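PDB 4OC9: putative O-acetylhomoserine (Thiol)-lyase from Campylobacter jejuni, which probably uses pyridoxal phosphate to make homocysteine from O-acetylhomoserine and sulfide. Local coordinates for residues 235-240 and 259-264; 91-96 and 123-128; 33-38 and 42-47. All blocks are in the same frame, centred on the assembly; numbering follows the deposited sequence.

Contact 1 (235-240 and 259-264)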
loop_
_atom_site.group_PDB
_atom_site.type_symbol
_atom_site.label_atom_id
_atom_site.label_comp_id
_atom_site.label_asym_id
_atom_site.label_seq_id
_atom_site.Cartn_x
_atom_site.Cartn_y
_atom_site.Cartn_z
ATOM N N TYR D 235 -22.970 -21.636 -27.794
ATOM C CA TYR D 235 -22.065 -21.674 -26.650
ATOM C C TYR D 235 -22.067 -23.005 -25.899
ATOM O O TYR D 235 -22.660 -23.144 -24.819
ATOM C CB TYR D 235 -22.361 -20.508 -25.699
ATOM C CG TYR D 235 -22.265 -19.193 -26.406
ATOM C CD1 TYR D 235 -21.022 -18.663 -26.762
ATOM C CD2 TYR D 235 -23.411 -18.462 -26.732
ATOM C CE1 TYR D 235 -20.920 -17.460 -27.425
ATOM C CE2 TYR D 235 -23.320 -17.267 -27.410
ATOM C CZ TYR D 235 -22.069 -16.770 -27.755
ATOM O OH TYR D 235 -21.960 -15.552 -28.413
ATOM N N LYS D 236 -21.353 -23.979 -26.447
ATOM C CA LYS D 236 -21.276 -25.307 -25.808
ATOM C C LYS D 236 -20.509 -25.370 -24.484
ATOM O O LYS D 236 -20.880 -26.155 -23.612
ATOM C CB LYS D 236 -20.885 -26.380 -26.813
ATOM C CG LYS D 236 -22.043 -26.543 -27.783
ATOM C CD LYS D 236 -21.829 -27.500 -28.919
ATOM C CE LYS D 236 -23.035 -27.369 -29.841
ATOM N NZ LYS D 236 -22.910 -28.092 -31.132
ATOM N N ALA D 237 -19.529 -24.487 -24.288
ATOM C CA ALA D 237 -18.768 -24.474 -23.036
ATOM C C ALA D 237 -19.705 -24.260 -21.847
ATOM O O ALA D 237 -19.444 -24.739 -20.751
ATOM C CB ALA D 237 -17.712 -23.402 -23.079
ATOM N N PHE D 238 -20.819 -23.580 -22.062
ATOM C CA PHE D 238 -21.796 -23.328 -20.984
ATOM C C PHE D 238 -22.953 -24.344 -20.932
ATOM O O PHE D 238 -23.880 -24.217 -20.128
ATOM C CB PHE D 238 -22.383 -21.906 -21.132
ATOM C CG PHE D 238 -21.370 -20.813 -20.977
ATOM C CD1 PHE D 238 -21.077 -20.303 -19.715
ATOM C CD2 PHE D 238 -20.688 -20.311 -22.068
ATOM C CE1 PHE D 238 -20.130 -19.303 -19.549
ATOM C CE2 PHE D 238 -19.731 -19.312 -21.905
ATOM C CZ PHE D 238 -19.457 -18.806 -20.652
ATOM N N ASN D 239 -22.855 -25.393 -21.739
ATOM C CA ASN D 239 -23.909 -26.420 -21.820
ATOM C C ASN D 239 -23.417 -27.845 -21.944
ATOM O O ASN D 239 -24.130 -28.700 -22.438
ATOM C CB ASN D 239 -24.772 -26.075 -23.049
ATOM C CG ASN D 239 -25.494 -24.758 -22.891
ATOM O OD1 ASN D 239 -26.417 -24.644 -22.080
ATOM N ND2 ASN D 239 -25.131 -23.773 -23.714
ATOM N N THR D 240 -22.194 -28.103 -21.513
ATOM C CA THR D 240 -21.636 -29.424 -21.609
ATOM C C THR D 240 -20.861 -29.779 -20.361
ATOM O O THR D 240 -20.192 -28.925 -19.813
ATOM C CB THR D 240 -20.611 -29.474 -22.754
ATOM O OG1 THR D 240 -21.197 -29.010 -23.964
ATOM C CG2 THR D 240 -20.049 -30.877 -22.985
ATOM N N SER D 259 -19.774 -15.063 -15.395
ATOM C CA SER D 259 -18.830 -14.632 -14.364
ATOM C C SER D 259 -18.214 -15.852 -13.650
ATOM O O SER D 259 -17.020 -15.859 -13.334
ATOM C CB SER D 259 -19.502 -13.685 -13.368
ATOM O OG SER D 259 -19.917 -12.493 -14.020
ATOM N N ILE D 260 -19.033 -16.867 -13.397
ATOM C CA ILE D 260 -18.540 -18.071 -12.737
ATOM C C ILE D 260 -17.432 -18.698 -13.540
ATOM O O ILE D 260 -16.411 -19.089 -12.982
ATOM C CB ILE D 260 -19.651 -19.117 -12.508
ATOM C CG1 ILE D 260 -20.652 -18.633 -11.451
ATOM C CG2 ILE D 260 -19.077 -20.438 -12.045
ATOM C CD1 ILE D 260 -20.078 -18.320 -10.066
ATOM N N ARG D 261 -17.599 -18.775 -14.854
ATOM C CA ARG D 261 -16.559 -19.391 -15.644
ATOM C C ARG D 261 -15.290 -18.538 -15.583
ATOM O O ARG D 261 -14.199 -19.056 -15.493
ATOM C CB ARG D 261 -17.019 -19.744 -17.080
ATOM C CG ARG D 261 -16.020 -20.713 -17.707
ATOM C CD ARG D 261 -16.476 -21.533 -18.932
ATOM N NE ARG D 261 -16.272 -20.926 -20.214
ATOM C CZ ARG D 261 -15.346 -21.272 -21.111
ATOM N NH1 ARG D 261 -14.526 -22.316 -20.987
ATOM N NH2 ARG D 261 -15.313 -20.581 -22.228
ATOM N N VAL D 262 -15.441 -17.221 -15.615
ATOM C CA VAL D 262 -14.278 -16.340 -15.549
ATOM C C VAL D 262 -13.460 -16.666 -14.285
ATOM O O VAL D 262 -12.226 -16.664 -14.303
ATOM C CB VAL D 262 -14.673 -14.848 -15.497
ATOM C CG1 VAL D 262 -13.443 -13.981 -15.273
ATOM C CG2 VAL D 262 -15.402 -14.419 -16.755
ATOM N N ILE D 263 -14.156 -16.936 -13.195
ATOM C CA ILE D 263 -13.488 -17.233 -11.960
ATOM C C ILE D 263 -12.878 -18.625 -11.866
ATOM O O ILE D 263 -11.651 -18.772 -11.662
ATOM C CB ILE D 263 -14.428 -17.083 -10.759
ATOM C CG1 ILE D 263 -14.878 -15.631 -10.619
ATOM C CG2 ILE D 263 -13.703 -17.510 -9.496
ATOM C CD1 ILE D 263 -15.873 -15.384 -9.507
ATOM N N ILE D 264 -13.724 -19.639 -11.993
ATOM C CA ILE D 264 -13.259 -21.029 -11.859
ATOM C C ILE D 264 -12.334 -21.523 -12.975
ATOM O O ILE D 264 -11.648 -22.535 -12.807
ATOM C CB ILE D 264 -14.426 -22.013 -11.678
ATOM C CG1 ILE D 264 -15.240 -22.175 -12.967
ATOM C CG2 ILE D 264 -15.260 -21.581 -10.488
ATOM C CD1 ILE D 264 -16.340 -23.214 -12.859
#
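Ala237 and Phe238 receive the side chain of Arg261 in two different ways: the methyl group sits over a flat face of the guanidinium, while the phenyl ring meets its edge. Ala237 CB lies 3.7 Å from Arg261 CZ, centred above the plane, so all three guanidinium nitrogens are at similar distances from the methyl. Phe238 instead brings its far end close to the plane of the group, with CZ 3.9 Å from Arg261 NE. Ring and guanidinium planes stand 84° apart, close to perpendicular, and NE approaches the ring obliquely, which rules out a stacked cation-pi pair. Nearer the helix, the ring also touches the aliphatic base of the arginine, CE1 lying 4.0 Å from Arg261 CB.

The torsions of Arg261 account for this placement. Its chain leaves helix 257-270 with CG opposite the backbone N and then bends at chi3 (89°), which turns one face of the guanidinium to the methyl of Ala237. In the type I fold of pyridoxal-phosphate enzymes, to which this family belongs, the contact packs the loop that leads from helix 225-229 to helix 257-270 against the latter. No hydrogen bond joins the two segments; the polar end of Arg261 has its partner in Asn94 O, which accepts from NH2.

The loop keeps its shape through its own bonds. Lys236 O takes the backbone N of Asn239 at 2.8 Å and Thr240 OG1 at 2.9 Å, the two arriving from opposite faces of the carbonyl plane. Asn239 ND2 reaches Tyr235 O at 2.8 Å, well above that carbonyl's plane, and also bonds to Leu229 O. At the start of the segment, Tyr235 OH is hydrogen-bonded to Lys147 O and Val177 N, and Phe238 packs on Leu229 and Ile257.

Contact 2 (91-96 and 123-128)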
loop_
_atom_site.group_PDB
_atom_site.type_symbol
_atom_site.label_atom_id
_atom_site.label_comp_id
_atom_site.label_asym_id
_atom_site.label_seq_id
_atom_site.Cartn_x
_atom_site.Cartn_y
_atom_site.Cartn_z
ATOM N N ALA D 91 -12.901 -11.762 -21.557
ATOM C CA ALA D 91 -14.269 -11.688 -22.086
ATOM C C ALA D 91 -14.403 -12.457 -23.415
ATOM O O ALA D 91 -15.360 -13.209 -23.616
ATOM C CB ALA D 91 -14.712 -10.266 -22.257
ATOM N N LEU D 92 -13.416 -12.303 -24.279
ATOM C CA LEU D 92 -13.407 -12.992 -25.554
ATOM C C LEU D 92 -13.220 -14.523 -25.419
ATOM O O LEU D 92 -14.010 -15.321 -25.957
ATOM C CB LEU D 92 -12.331 -12.379 -26.455
ATOM C CG LEU D 92 -12.627 -10.912 -26.838
ATOM C CD1 LEU D 92 -11.432 -10.226 -27.490
ATOM C CD2 LEU D 92 -13.855 -10.814 -27.733
ATOM N N ILE D 93 -12.186 -14.941 -24.690
ATOM C CA ILE D 93 -11.932 -16.386 -24.516
ATOM C C ILE D 93 -13.013 -17.070 -23.714
ATOM O O ILE D 93 -13.130 -18.279 -23.800
ATOM C CB ILE D 93 -10.558 -16.716 -23.904
ATOM C CG1 ILE D 93 -10.463 -16.144 -22.479
ATOM C CG2 ILE D 93 -9.449 -16.212 -24.823
ATOM C CD1 ILE D 93 -9.133 -16.379 -21.796
ATOM N N ASN D 94 -13.815 -16.326 -22.960
ATOM C CA ASN D 94 -14.850 -16.982 -22.185
ATOM C C ASN D 94 -15.987 -17.348 -23.126
ATOM O O ASN D 94 -16.901 -18.088 -22.758
ATOM C CB ASN D 94 -15.414 -16.061 -21.109
ATOM C CG ASN D 94 -16.161 -16.822 -20.031
ATOM O OD1 ASN D 94 -15.802 -17.959 -19.703
ATOM N ND2 ASN D 94 -17.107 -16.172 -19.397
ATOM N N LEU D 95 -15.937 -16.779 -24.331
ATOM C CA LEU D 95 -16.940 -16.984 -25.371
ATOM C C LEU D 95 -16.450 -17.748 -26.600
ATOM O O LEU D 95 -17.202 -18.541 -27.159
ATOM C CB LEU D 95 -17.455 -15.628 -25.842
ATOM C CG LEU D 95 -18.160 -14.773 -24.788
ATOM C CD1 LEU D 95 -18.446 -13.381 -25.315
ATOM C CD2 LEU D 95 -19.427 -15.462 -24.303
ATOM N N ALA D 96 -15.200 -17.521 -26.996
ATOM C CA ALA D 96 -14.633 -18.188 -28.157
ATOM C C ALA D 96 -13.418 -19.038 -27.812
ATOM O O ALA D 96 -12.624 -18.702 -26.927
ATOM C CB ALA D 96 -14.233 -17.162 -29.192
ATOM N N PHE D 123 -4.066 -18.716 -30.568
ATOM C CA PHE D 123 -4.933 -19.643 -29.872
ATOM C C PHE D 123 -6.038 -20.198 -30.800
ATOM O O PHE D 123 -7.027 -20.767 -30.322
ATOM C CB PHE D 123 -5.546 -19.011 -28.614
ATOM C CG PHE D 123 -4.542 -18.316 -27.715
ATOM C CD1 PHE D 123 -3.324 -18.897 -27.417
ATOM C CD2 PHE D 123 -4.918 -17.182 -27.008
ATOM C CE1 PHE D 123 -2.422 -18.270 -26.563
ATOM C CE2 PHE D 123 -4.026 -16.548 -26.140
ATOM C CZ PHE D 123 -2.779 -17.090 -25.904
ATOM N N GLY D 124 -5.848 -20.024 -32.104
ATOM C CA GLY D 124 -6.790 -20.505 -33.094
ATOM C C GLY D 124 -8.105 -19.773 -33.119
ATOM O O GLY D 124 -9.141 -20.351 -33.471
ATOM N N ILE D 125 -8.068 -18.499 -32.732
ATOM C CA ILE D 125 -9.258 -17.659 -32.701
ATOM C C ILE D 125 -9.139 -16.600 -33.787
ATOM O O ILE D 125 -8.261 -15.726 -33.749
ATOM C CB ILE D 125 -9.487 -17.042 -31.320
ATOM C CG1 ILE D 125 -9.730 -18.167 -30.301
ATOM C CG2 ILE D 125 -10.682 -16.107 -31.353
ATOM C CD1 ILE D 125 -9.855 -17.715 -28.853
ATOM N N GLU D 126 -10.033 -16.709 -34.761
ATOM C CA GLU D 126 -10.069 -15.818 -35.900
ATOM C C GLU D 126 -10.761 -14.508 -35.573
ATOM O O GLU D 126 -11.771 -14.489 -34.862
ATOM C CB GLU D 126 -10.827 -16.509 -37.056
ATOM C CG GLU D 126 -10.964 -15.678 -38.325
ATOM C CD GLU D 126 -11.786 -16.356 -39.438
ATOM O OE1 GLU D 126 -12.079 -17.567 -39.318
ATOM O OE2 GLU D 126 -12.137 -15.666 -40.438
ATOM N N ALA D 127 -10.241 -13.422 -36.128
ATOM C CA ALA D 127 -10.822 -12.104 -35.921
ATOM C C ALA D 127 -11.354 -11.543 -37.243
ATOM O O ALA D 127 -10.683 -11.631 -38.271
ATOM C CB ALA D 127 -9.803 -11.151 -35.336
ATOM N N ARG D 128 -12.560 -10.979 -37.195
ATOM C CA ARG D 128 -13.218 -10.389 -38.365
ATOM C C ARG D 128 -13.671 -8.962 -38.079
ATOM O O ARG D 128 -14.630 -8.746 -37.364
ATOM C CB ARG D 128 -14.430 -11.230 -38.799
ATOM C CG ARG D 128 -14.070 -12.656 -39.192
ATOM C CD ARG D 128 -15.302 -13.453 -39.566
ATOM N NE ARG D 128 -14.970 -14.847 -39.868
ATOM C CZ ARG D 128 -15.868 -15.779 -40.167
ATOM N NH1 ARG D 128 -17.167 -15.479 -40.205
ATOM N NH2 ARG D 128 -15.474 -17.013 -40.415
#
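Ile125 carries this contact, setting its branches against Ile93 and Ala96, and the chain approaches it from the subunit interface. There Phe123 points toward segment 91-96 without quite touching it; its ring stacks on Phe123 of the second subunit and packs on that subunit's Ile93. Gly124 follows with positive phi (70°) and turns the chain toward the sheet, its backbone paired with Gly99.

At Ile125 the two branches divide the work. CG1 stands beside the backbone N, opposite the carbonyl carbon, and chi2 (175°) stretches the chain so that CD1 reaches furthest. This methyl lies 3.5 Å from Ala96 O and 4.3 Å from Ile93 CG2, so that it touches both Ile93 and Ala96. The other branch, CG2, is opposite the backbone N and meets Ala96 CB at 4.3 Å. Every one of these contacts is van der Waals in kind, and all three residues are buried. The backbone that presents Ala96 is itself drawn in by Leu92 O, which accepts from both Leu95 N, at 2.9 Å, and Ala96 N, at 2.7 Å.

Beyond Ile125 the strand moves away from the helix end. Glu126 comes first, and Ala127, next in the strand, packs on Tyr104. Arg128 then forms a salt bridge back to Glu126: its NE meets Glu126 OE2 at 3.0 Å, in the guanidinium plane but well above that of the carboxylate. Arg128 has a second acidic partner, Asp143, reached through NH1.

Strand 126-130 lies at one edge of the seven-stranded sheet within this chain and pairs with strand 101-105. Ala96 rests on Val102 of that neighbour, Leu95 turns to Val177 and Ile179 of strand 177-181, and Ile93 packs on Trp266 and Leu270 of helix 257-270.

Contact 3 (33-38 and 42-47)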
loop_
_atom_site.group_PDB
_atom_site.type_symbol
_atom_site.label_atom_id
_atom_site.label_comp_id
_atom_site.label_asym_id
_atom_site.label_seq_id
_atom_site.Cartn_x
_atom_site.Cartn_y
_atom_site.Cartn_z
ATOM N N TYR D 33 -7.248 -17.975 3.117
ATOM C CA TYR D 33 -8.256 -17.869 4.145
ATOM C C TYR D 33 -8.364 -19.118 5.019
ATOM O O TYR D 33 -8.160 -20.241 4.568
ATOM C CB TYR D 33 -9.587 -17.574 3.424
ATOM C CG TYR D 33 -9.417 -16.389 2.508
ATOM C CD1 TYR D 33 -8.952 -16.557 1.208
ATOM C CD2 TYR D 33 -9.624 -15.084 2.973
ATOM C CE1 TYR D 33 -8.748 -15.454 0.375
ATOM C CE2 TYR D 33 -9.434 -13.995 2.147
ATOM C CZ TYR D 33 -8.996 -14.176 0.856
ATOM O OH TYR D 33 -8.754 -13.088 0.051
ATOM N N ASN D 34 -8.689 -18.910 6.286
ATOM C CA ASN D 34 -8.813 -19.999 7.231
ATOM C C ASN D 34 -10.198 -20.615 7.174
ATOM O O ASN D 34 -11.161 -20.005 7.630
ATOM C CB ASN D 34 -8.547 -19.453 8.638
ATOM C CG ASN D 34 -8.537 -20.529 9.728
ATOM O OD1 ASN D 34 -8.756 -20.212 10.874
ATOM N ND2 ASN D 34 -8.276 -21.791 9.377
ATOM N N PHE D 35 -10.308 -21.806 6.583
ATOM C CA PHE D 35 -11.590 -22.479 6.504
ATOM C C PHE D 35 -11.919 -22.894 7.923
ATOM O O PHE D 35 -11.026 -23.287 8.675
ATOM C CB PHE D 35 -11.546 -23.702 5.615
ATOM C CG PHE D 35 -11.048 -23.409 4.241
ATOM C CD1 PHE D 35 -11.833 -22.674 3.350
ATOM C CD2 PHE D 35 -9.829 -23.876 3.824
ATOM C CE1 PHE D 35 -11.379 -22.382 2.094
ATOM C CE2 PHE D 35 -9.380 -23.593 2.545
ATOM C CZ PHE D 35 -10.155 -22.860 1.686
ATOM N N GLU D 36 -13.201 -22.804 8.293
ATOM C CA GLU D 36 -13.664 -23.152 9.660
ATOM C C GLU D 36 -13.631 -24.662 9.930
ATOM O O GLU D 36 -13.558 -25.072 11.083
ATOM C CB GLU D 36 -15.064 -22.622 9.931
ATOM C CG GLU D 36 -15.212 -21.126 9.703
ATOM C CD GLU D 36 -16.616 -20.640 9.941
ATOM O OE1 GLU D 36 -17.219 -21.031 10.952
ATOM O OE2 GLU D 36 -17.100 -19.812 9.146
ATOM N N ASN D 37 -13.682 -25.474 8.877
ATOM C CA ASN D 37 -13.638 -26.932 9.010
ATOM C C ASN D 37 -13.429 -27.541 7.651
ATOM O O ASN D 37 -13.566 -26.863 6.640
ATOM C CB ASN D 37 -14.900 -27.438 9.665
ATOM C CG ASN D 37 -16.125 -27.127 8.863
ATOM O OD1 ASN D 37 -16.147 -27.298 7.642
ATOM N ND2 ASN D 37 -17.192 -26.737 9.550
ATOM N N LEU D 38 -13.079 -28.812 7.611
ATOM C CA LEU D 38 -12.833 -29.476 6.318
ATOM C C LEU D 38 -14.023 -29.518 5.354
ATOM O O LEU D 38 -13.848 -29.381 4.142
ATOM C CB LEU D 38 -12.234 -30.865 6.496
ATOM C CG LEU D 38 -11.601 -31.414 5.182
ATOM C CD1 LEU D 38 -10.311 -30.623 5.169
ATOM C CD2 LEU D 38 -11.238 -32.893 5.102
ATOM N N ALA D 42 -13.852 -28.192 1.353
ATOM C CA ALA D 42 -14.226 -29.060 0.235
ATOM C C ALA D 42 -15.489 -28.551 -0.456
ATOM O O ALA D 42 -15.576 -28.546 -1.676
ATOM C CB ALA D 42 -14.420 -30.507 0.710
ATOM N N ALA D 43 -16.465 -28.122 0.321
ATOM C CA ALA D 43 -17.684 -27.625 -0.261
ATOM C C ALA D 43 -17.394 -26.429 -1.170
ATOM O O ALA D 43 -18.030 -26.280 -2.215
ATOM C CB ALA D 43 -18.689 -27.272 0.820
ATOM N N ARG D 44 -16.451 -25.568 -0.784
ATOM C CA ARG D 44 -16.104 -24.402 -1.623
ATOM C C ARG D 44 -15.368 -24.829 -2.879
ATOM O O ARG D 44 -15.576 -24.249 -3.935
ATOM C CB ARG D 44 -15.313 -23.338 -0.871
ATOM C CG ARG D 44 -16.141 -22.647 0.176
ATOM C CD ARG D 44 -15.357 -21.610 0.940
ATOM N NE ARG D 44 -16.197 -21.070 1.996
ATOM C CZ ARG D 44 -15.780 -20.234 2.942
ATOM N NH1 ARG D 44 -14.511 -19.830 3.003
ATOM N NH2 ARG D 44 -16.638 -19.808 3.840
ATOM N N PHE D 45 -14.487 -25.814 -2.762
ATOM C CA PHE D 45 -13.764 -26.306 -3.943
ATOM C C PHE D 45 -14.676 -26.999 -4.954
ATOM O O PHE D 45 -14.291 -27.143 -6.114
ATOM C CB PHE D 45 -12.617 -27.224 -3.562
ATOM C CG PHE D 45 -11.435 -26.512 -3.018
ATOM C CD1 PHE D 45 -11.353 -26.155 -1.698
ATOM C CD2 PHE D 45 -10.373 -26.218 -3.851
ATOM C CE1 PHE D 45 -10.231 -25.502 -1.217
ATOM C CE2 PHE D 45 -9.242 -25.578 -3.379
ATOM C CZ PHE D 45 -9.171 -25.223 -2.058
ATOM N N ASN D 46 -15.880 -27.386 -4.524
ATOM C CA ASN D 46 -16.890 -28.058 -5.377
ATOM C C ASN D 46 -18.012 -27.160 -5.848
ATOM O O ASN D 46 -18.969 -27.629 -6.447
ATOM C CB ASN D 46 -17.591 -29.139 -4.603
ATOM C CG ASN D 46 -16.660 -30.215 -4.158
ATOM O OD1 ASN D 46 -15.591 -30.420 -4.740
ATOM N ND2 ASN D 46 -17.079 -30.950 -3.144
ATOM N N LEU D 47 -17.903 -25.874 -5.576
ATOM C CA LEU D 47 -18.938 -24.920 -5.980
ATOM C C LEU D 47 -20.279 -25.163 -5.280
ATOM O O LEU D 47 -21.275 -24.569 -5.660
ATOM C CB LEU D 47 -19.127 -24.792 -7.505
ATOM C CG LEU D 47 -17.946 -24.277 -8.321
ATOM C CD1 LEU D 47 -16.773 -25.259 -8.363
ATOM C CD2 LEU D 47 -18.443 -24.032 -9.734
HETATM O O HOH W 1 -13.275 -19.366 5.876
#
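Arg44 comes up to Phe35 at the rim of the ring instead of lying over its face: NH1 is 3.9 Å from Phe35 CD1, near the ring plane, with the guanidinium tilted 69° from the phenyl. The arginine gets there by running fully extended from CG to NE, back from the helix toward the preceding loop. Once there, NH1 donates to a water at 3.2 Å, which in turn donates to Asn34 O at 2.8 Å, and it also bonds directly to Asn52 O. Asn34 O further accepts from Arg21 of the third subunit.

Phe35 meets a second helix residue with its far end. Its CZ lies 3.9 Å from Phe45 CE1, and the two side chains cross at about a right angle. Tyr33 O stands over one face of the Phe35 ring, offset toward the rim. Where the segments come closest, Ala42 N bonds to Leu38 O at 3.0 Å, as in a regular helical turn.

The second subunit packs Ala366 on Phe35, and its Asp358 accepts from Leu38 N. Helix 38-45 is a short helix capped at both ends: Asn37 is the N-cap, its OD1 taking Gln40 N, and a Schellman motif with Leu47 at C-prime closes it, within the N-terminal region that in this family commonly reaches onto neighbouring subunits.

How the contacts relate
Along the chain contact 3 comes first, then contact 2, then contact 1, each closing before the next opens. Helix 257-270 joins them: it carries one side of contact 1, receives Ile93 of contact 2, and packs against the end of contact 3 where Ile264 CD1 lies 3.9 Å from Leu47 CD2. Contacts 1 and 2 are neighbours, their centres about 14 Å apart, with Val262 CG2 3.6 Å from Asn94 ND2. Contact 3 stands about 22 Å from contact 1 and 33 Å from contact 2, centre to centre. Contacts 2 and 3 both reach the second subunit, though their nearest atoms are about 12 Å apart; helix 257-270 lies against both.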